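Local coordinates for protein helicase of the snf2/rad54 family (Sulfolobus solfataricus, PDB 1Z5Z) that is a Swi2/Snf2-family ATPase related to Rad54, which probably uses ATP hydrolysis to move along or remodel double-stranded DNA, represented by its C-terminal helicase domain, at residues K46-N51 and L69-K74; L75-I78 and A83-K86. One frame throughout, in Å; residues are numbered along the deposited sequence.

In the fold
Both contacts depend on helix 61-78, and their centres lie 10 Å apart on the same side of the chain's centre. Interaction 1 comes first along the chain and joins the middle of this helix to helix 39-55. Interaction 2 follows, where the short helix 83-86 packs across the end of helix 61-78. The two touch directly: Leu75 CD2 packs on Glu48 CG at 3.8 Å, and Leu85 CD1 lies 3.9 Å from Lys74 CG. Together they pack helices 39-55, 61-78 and 83-86, which follow edge strand 29-35 and precede the other five strands of the parallel sheet, possibly as part of the helical additions known in Swi2/Snf2 enzymes.

Interaction 1 (K46-N51 and L69-K74); sequences KAEVEN and LSTLLK
Helices 39-55 and 61-78 run in broadly opposite directions here, and their backbones come nearest at Glu48 and Thr71, whose CA atoms are 6.8 Å apart. The contact turns on the carboxylate of Glu48, which reaches across to two residues nearly one helical turn apart. Its CG stands anti to the backbone N (chi1 180°), sending the chain out toward the other helix, and a bend at chi2 (51°) then sets its two oxygens on different partners. Thr71 OG1 donates a hydrogen bond of 3.0 Å to OE2, arriving almost in line with the CD-OE2 bond; the same hydroxyl also has a weak bond to Met67 O in its own helix. The methyl of Thr71 packs against the glutamate stem, CG2 to CG 3.7 Å. Lys74 passes at about a right angle to Glu48 and offers its aliphatic part first, with CD 3.4 Å from OE1. Its NZ completes a rather long salt bridge, 3.6 Å from OE1, which would lower the cost of placing the carboxylate between the helices. The pair is an antiparallel helical hairpin, bridged by one glutamate next to the apolar packing of Leu75, within a Swi2/Snf2 C-terminal domain.

Interaction 2 (L75-I78 and A83-K86); sequences LKQI and ALLK
A first torsion of -68° sets Gln77 CG beside its own backbone N, and the chain then runs extended to its amide, where Leu85 crosses it at about a right angle. Leu85 likewise holds CG beside its own backbone N (chi1 -78°). The fork of Leu85 divides its contacts. CD2 rests 3.6 Å from Gln77 NE2, while CD1, the other branch, meets Ile78 CG1 at 3.7 Å. That amide nitrogen is also turned back to Leu73 O in a weak hydrogen bond, which would steady its rotation while the leucine methyl packs on it. Leu84 comes in at the base of the same glutamine: its CD1 lies 3.4 Å from Gln77 O and 4.0 Å from Gln77 CB, a van der Waals contact with the helix backbone. No hydrogen bond joins the two segments directly, and the 221 Å² they bury comes mainly from Gln77, Leu84 and Leu85. Leu84 also packs on Met124 and Ile127 of helix 122-136, so this residue links helix 61-78 to a helix of the sheet-containing lobe. His81 ND1, in the connection, accepts the amide of Ala83; where helix 61-78 ends, Ile78 O is bonded by Gln41 NE2 of helix 39-55. The arrangement is two helices joined by a four-residue connection, the one-turn second packing between the end of helix 61-78 and helix 122-136 of the helicase C-terminal domain.

Interaction 1 (K46-N51 and L69-K74)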
ATOM      1  N   LYS A  46       5.225   0.582  16.333  1.00 41.39           N
ATOM      2  CA  LYS A  46       5.140   0.031  17.678  1.00 42.54           C
ATOM      3  C   LYS A  46       4.325   0.900  18.647  1.00 41.33           C
ATOM      4  O   LYS A  46       3.495   0.396  19.404  1.00 45.13           O
ATOM      5  CB  LYS A  46       6.555  -0.211  18.243  1.00 48.18           C
ATOM      6  CG  LYS A  46       6.544  -1.067  19.525  1.00 55.33           C
ATOM      7  CD  LYS A  46       7.948  -1.494  19.911  1.00 61.24           C
ATOM      8  CE  LYS A  46       7.970  -2.233  21.252  1.00 62.50           C
ATOM      9  NZ  LYS A  46       9.387  -2.255  21.774  1.00 67.93           N
ATOM     10  N   ALA A  47       4.539   2.201  18.609  1.00 37.84           N
ATOM     11  CA  ALA A  47       3.812   3.080  19.497  1.00 37.79           C
ATOM     12  C   ALA A  47       2.319   2.941  19.311  1.00 40.41           C
ATOM     13  O   ALA A  47       1.574   2.775  20.282  1.00 43.73           O
ATOM     14  CB  ALA A  47       4.237   4.514  19.262  1.00 36.09           C
ATOM     15  N   GLU A  48       1.867   3.005  18.060  1.00 40.65           N
ATOM     16  CA  GLU A  48       0.445   2.912  17.742  1.00 37.63           C
ATOM     17  C   GLU A  48      -0.135   1.561  18.162  1.00 39.65           C
ATOM     18  O   GLU A  48      -1.301   1.465  18.585  1.00 38.92           O
ATOM     19  CB  GLU A  48       0.256   3.142  16.227  1.00 37.17           C
ATOM     20  CG  GLU A  48      -1.179   3.077  15.720  1.00 41.55           C
ATOM     21  CD  GLU A  48      -2.160   3.975  16.522  1.00 43.15           C
ATOM     22  OE1 GLU A  48      -1.759   5.075  16.946  1.00 38.70           O
ATOM     23  OE2 GLU A  48      -3.328   3.566  16.723  1.00 42.99           O
ATOM     24  N   VAL A  49       0.661   0.503  18.053  1.00 35.77           N
ATOM     25  CA  VAL A  49       0.148  -0.803  18.453  1.00 37.14           C
ATOM     26  C   VAL A  49       0.001  -0.825  19.975  1.00 39.54           C
ATOM     27  O   VAL A  49      -0.933  -1.430  20.509  1.00 40.19           O
ATOM     28  CB  VAL A  49       1.086  -1.973  17.975  1.00 32.21           C
ATOM     29  CG1 VAL A  49       0.806  -3.236  18.809  1.00 33.26           C
ATOM     30  CG2 VAL A  49       0.858  -2.236  16.455  1.00 30.97           C
ATOM     31  N   GLU A  50       0.925  -0.158  20.666  1.00 43.77           N
ATOM     32  CA  GLU A  50       0.874  -0.092  22.125  1.00 49.53           C
ATOM     33  C   GLU A  50      -0.290   0.801  22.552  1.00 50.86           C
ATOM     34  O   GLU A  50      -1.024   0.475  23.488  1.00 51.31           O
ATOM     35  CB  GLU A  50       2.222   0.388  22.689  1.00 52.99           C
ATOM     36  CG  GLU A  50       3.209  -0.771  22.702  1.00 60.39           C
ATOM     37  CD  GLU A  50       4.533  -0.460  23.359  1.00 68.51           C
ATOM     38  OE1 GLU A  50       5.349   0.262  22.743  1.00 71.73           O
ATOM     39  OE2 GLU A  50       4.760  -0.948  24.498  1.00 72.32           O
ATOM     40  N   ASN A  51      -0.492   1.904  21.843  1.00 49.71           N
ATOM     41  CA  ASN A  51      -1.622   2.758  22.159  1.00 49.71           C
ATOM     42  C   ASN A  51      -2.936   1.957  21.991  1.00 49.21           C
ATOM     43  O   ASN A  51      -3.788   1.967  22.875  1.00 50.19           O
ATOM     44  CB  ASN A  51      -1.600   4.019  21.286  1.00 52.75           C
ATOM     45  CG  ASN A  51      -0.490   5.010  21.712  1.00 60.91           C
ATOM     46  OD1 ASN A  51      -0.042   5.001  22.868  1.00 65.31           O
ATOM     47  ND2 ASN A  51      -0.061   5.871  20.788  1.00 61.26           N
ATOM     48  N   LEU A  69     -10.450   0.204  13.898  1.00 40.47           N
ATOM     49  CA  LEU A  69     -10.401   0.835  12.572  1.00 40.31           C
ATOM     50  C   LEU A  69      -9.404   1.971  12.476  1.00 37.74           C
ATOM     51  O   LEU A  69      -8.621   2.047  11.525  1.00 38.80           O
ATOM     52  CB  LEU A  69     -11.799   1.310  12.136  1.00 41.62           C
ATOM     53  CG  LEU A  69     -12.582   0.127  11.557  1.00 46.92           C
ATOM     54  CD1 LEU A  69     -13.935   0.572  10.966  1.00 49.28           C
ATOM     55  CD2 LEU A  69     -11.749  -0.518  10.464  1.00 47.86           C
ATOM     56  N   SER A  70      -9.415   2.861  13.452  1.00 37.25           N
ATOM     57  CA  SER A  70      -8.460   3.960  13.451  1.00 36.83           C
ATOM     58  C   SER A  70      -7.023   3.450  13.551  1.00 38.97           C
ATOM     59  O   SER A  70      -6.128   3.963  12.869  1.00 39.25           O
ATOM     60  CB  SER A  70      -8.723   4.902  14.618  1.00 32.85           C
ATOM     61  OG  SER A  70      -9.953   5.561  14.408  1.00 41.23           O
ATOM     62  N   THR A  71      -6.775   2.456  14.402  1.00 36.79           N
ATOM     63  CA  THR A  71      -5.410   1.968  14.494  1.00 36.40           C
ATOM     64  C   THR A  71      -5.005   1.362  13.141  1.00 32.85           C
ATOM     65  O   THR A  71      -3.948   1.678  12.629  1.00 37.07           O
ATOM     66  CB  THR A  71      -5.234   0.933  15.628  1.00 36.91           C
ATOM     67  OG1 THR A  71      -5.499   1.568  16.882  1.00 36.24           O
ATOM     68  CG2 THR A  71      -3.770   0.419  15.682  1.00 37.84           C
ATOM     69  N   LEU A  72      -5.833   0.511  12.563  1.00 32.50           N
ATOM     70  CA  LEU A  72      -5.522  -0.111  11.276  1.00 34.33           C
ATOM     71  C   LEU A  72      -5.131   0.929  10.232  1.00 36.44           C
ATOM     72  O   LEU A  72      -4.157   0.780   9.483  1.00 34.50           O
ATOM     73  CB  LEU A  72      -6.728  -0.907  10.796  1.00 36.15           C
ATOM     74  CG  LEU A  72      -6.663  -2.407  11.078  1.00 42.78           C
ATOM     75  CD1 LEU A  72      -5.840  -2.688  12.343  1.00 43.95           C
ATOM     76  CD2 LEU A  72      -8.059  -2.963  11.149  1.00 40.28           C
ATOM     77  N   LEU A  73      -5.873   2.026  10.214  1.00 35.80           N
ATOM     78  CA  LEU A  73      -5.608   3.089   9.269  1.00 34.89           C
ATOM     79  C   LEU A  73      -4.223   3.676   9.490  1.00 35.50           C
ATOM     80  O   LEU A  73      -3.444   3.844   8.538  1.00 33.94           O
ATOM     81  CB  LEU A  73      -6.660   4.195   9.416  1.00 35.05           C
ATOM     82  CG  LEU A  73      -6.477   5.432   8.530  1.00 41.21           C
ATOM     83  CD1 LEU A  73      -6.474   5.017   7.063  1.00 42.07           C
ATOM     84  CD2 LEU A  73      -7.615   6.453   8.802  1.00 44.14           C
ATOM     85  N   LYS A  74      -3.912   4.042  10.733  1.00 33.50           N
ATOM     86  CA  LYS A  74      -2.606   4.619  10.985  1.00 31.79           C
ATOM     87  C   LYS A  74      -1.446   3.665  10.652  1.00 29.45           C
ATOM     88  O   LYS A  74      -0.428   4.094  10.112  1.00 30.17           O
ATOM     89  CB  LYS A  74      -2.479   5.091  12.426  1.00 39.38           C
ATOM     90  CG  LYS A  74      -3.115   6.457  12.711  1.00 48.18           C
ATOM     91  CD  LYS A  74      -2.798   6.801  14.174  1.00 54.65           C
ATOM     92  CE  LYS A  74      -3.244   8.181  14.586  1.00 58.77           C
ATOM     93  NZ  LYS A  74      -3.107   8.279  16.072  1.00 64.01           N
TER

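Interaction 2 (L75-I78 and A83-K86)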
ATOM      1  N   LEU A  75      -1.588   2.397  11.001  1.00 29.41           N
ATOM      2  CA  LEU A  75      -0.553   1.417  10.709  1.00 31.36           C
ATOM      3  C   LEU A  75      -0.345   1.272   9.177  1.00 34.46           C
ATOM      4  O   LEU A  75       0.785   1.164   8.706  1.00 33.46           O
ATOM      5  CB  LEU A  75      -0.913   0.061  11.303  1.00 30.49           C
ATOM      6  CG  LEU A  75      -1.095  -0.006  12.832  1.00 32.79           C
ATOM      7  CD1 LEU A  75      -1.612  -1.391  13.178  1.00 32.22           C
ATOM      8  CD2 LEU A  75       0.219   0.284  13.562  1.00 29.18           C
ATOM      9  N   LYS A  76      -1.433   1.270   8.407  1.00 34.22           N
ATOM     10  CA  LYS A  76      -1.308   1.146   6.972  1.00 31.82           C
ATOM     11  C   LYS A  76      -0.590   2.339   6.434  1.00 34.37           C
ATOM     12  O   LYS A  76       0.199   2.229   5.488  1.00 32.41           O
ATOM     13  CB  LYS A  76      -2.664   1.022   6.307  1.00 29.50           C
ATOM     14  CG  LYS A  76      -3.396  -0.299   6.519  1.00 41.02           C
ATOM     15  CD  LYS A  76      -4.765  -0.165   5.824  1.00 41.12           C
ATOM     16  CE  LYS A  76      -5.646  -1.390   5.951  1.00 52.36           C
ATOM     17  NZ  LYS A  76      -7.023  -1.062   5.378  1.00 53.14           N
ATOM     18  N   GLN A  77      -0.827   3.503   7.035  1.00 30.88           N
ATOM     19  CA  GLN A  77      -0.143   4.687   6.543  1.00 33.34           C
ATOM     20  C   GLN A  77       1.334   4.703   6.937  1.00 31.42           C
ATOM     21  O   GLN A  77       2.170   5.100   6.146  1.00 31.83           O
ATOM     22  CB  GLN A  77      -0.828   5.950   7.060  1.00 29.07           C
ATOM     23  CG  GLN A  77      -2.224   6.157   6.452  1.00 36.48           C
ATOM     24  CD  GLN A  77      -2.937   7.359   7.094  1.00 42.58           C
ATOM     25  OE1 GLN A  77      -3.130   8.389   6.459  1.00 42.60           O
ATOM     26  NE2 GLN A  77      -3.282   7.230   8.369  1.00 43.21           N
ATOM     27  N   ILE A  78       1.630   4.259   8.154  1.00 29.57           N
ATOM     28  CA  ILE A  78       2.996   4.228   8.650  1.00 32.70           C
ATOM     29  C   ILE A  78       3.869   3.309   7.800  1.00 30.24           C
ATOM     30  O   ILE A  78       5.009   3.673   7.464  1.00 32.70           O
ATOM     31  CB  ILE A  78       3.022   3.753  10.153  1.00 32.34           C
ATOM     32  CG1 ILE A  78       2.519   4.897  11.069  1.00 32.44           C
ATOM     33  CG2 ILE A  78       4.410   3.293  10.554  1.00 33.85           C
ATOM     34  CD1 ILE A  78       2.456   4.477  12.544  1.00 31.38           C
ATOM     35  N   ALA A  83       5.649  10.338   6.436  1.00 36.66           N
ATOM     36  CA  ALA A  83       5.128  11.701   6.177  1.00 40.03           C
ATOM     37  C   ALA A  83       3.589  11.806   6.082  1.00 43.06           C
ATOM     38  O   ALA A  83       3.016  12.907   6.212  1.00 41.41           O
ATOM     39  CB  ALA A  83       5.746  12.257   4.913  1.00 34.52           C
ATOM     40  N   LEU A  84       2.909  10.684   5.837  1.00 41.87           N
ATOM     41  CA  LEU A  84       1.434  10.730   5.742  1.00 42.48           C
ATOM     42  C   LEU A  84       0.822  11.131   7.109  1.00 44.57           C
ATOM     43  O   LEU A  84      -0.290  11.628   7.170  1.00 44.75           O
ATOM     44  CB  LEU A  84       0.879   9.353   5.331  1.00 34.74           C
ATOM     45  CG  LEU A  84       1.269   8.833   3.946  1.00 36.56           C
ATOM     46  CD1 LEU A  84       0.988   7.345   3.840  1.00 29.43           C
ATOM     47  CD2 LEU A  84       0.487   9.613   2.877  1.00 36.93           C
ATOM     48  N   LEU A  85       1.567  10.872   8.189  1.00 47.12           N
ATOM     49  CA  LEU A  85       1.148  11.152   9.557  1.00 48.02           C
ATOM     50  C   LEU A  85       1.975  12.222  10.277  1.00 50.66           C
ATOM     51  O   LEU A  85       1.477  12.883  11.179  1.00 51.41           O
ATOM     52  CB  LEU A  85       1.226   9.877  10.402  1.00 48.60           C
ATOM     53  CG  LEU A  85       0.118   8.851  10.243  1.00 48.19           C
ATOM     54  CD1 LEU A  85       0.231   7.847  11.359  1.00 50.25           C
ATOM     55  CD2 LEU A  85      -1.248   9.549  10.314  1.00 52.47           C
ATOM     56  N   LYS A  86       3.243  12.367   9.916  1.00 53.22           N
ATOM     57  CA  LYS A  86       4.097  13.348  10.591  1.00 55.06           C
ATOM     58  C   LYS A  86       4.557  14.450   9.678  1.00 54.18           C
ATOM     59  O   LYS A  86       5.291  15.339  10.085  1.00 56.04           O
ATOM     60  CB  LYS A  86       5.341  12.678  11.175  1.00 56.20           C
ATOM     61  CG  LYS A  86       5.101  11.802  12.364  1.00 57.23           C
ATOM     62  CD  LYS A  86       6.297  10.884  12.586  1.00 57.82           C
ATOM     63  CE  LYS A  86       7.594  11.655  12.714  1.00 55.67           C
ATOM     64  NZ  LYS A  86       8.720  10.742  13.061  1.00 56.28           N
TER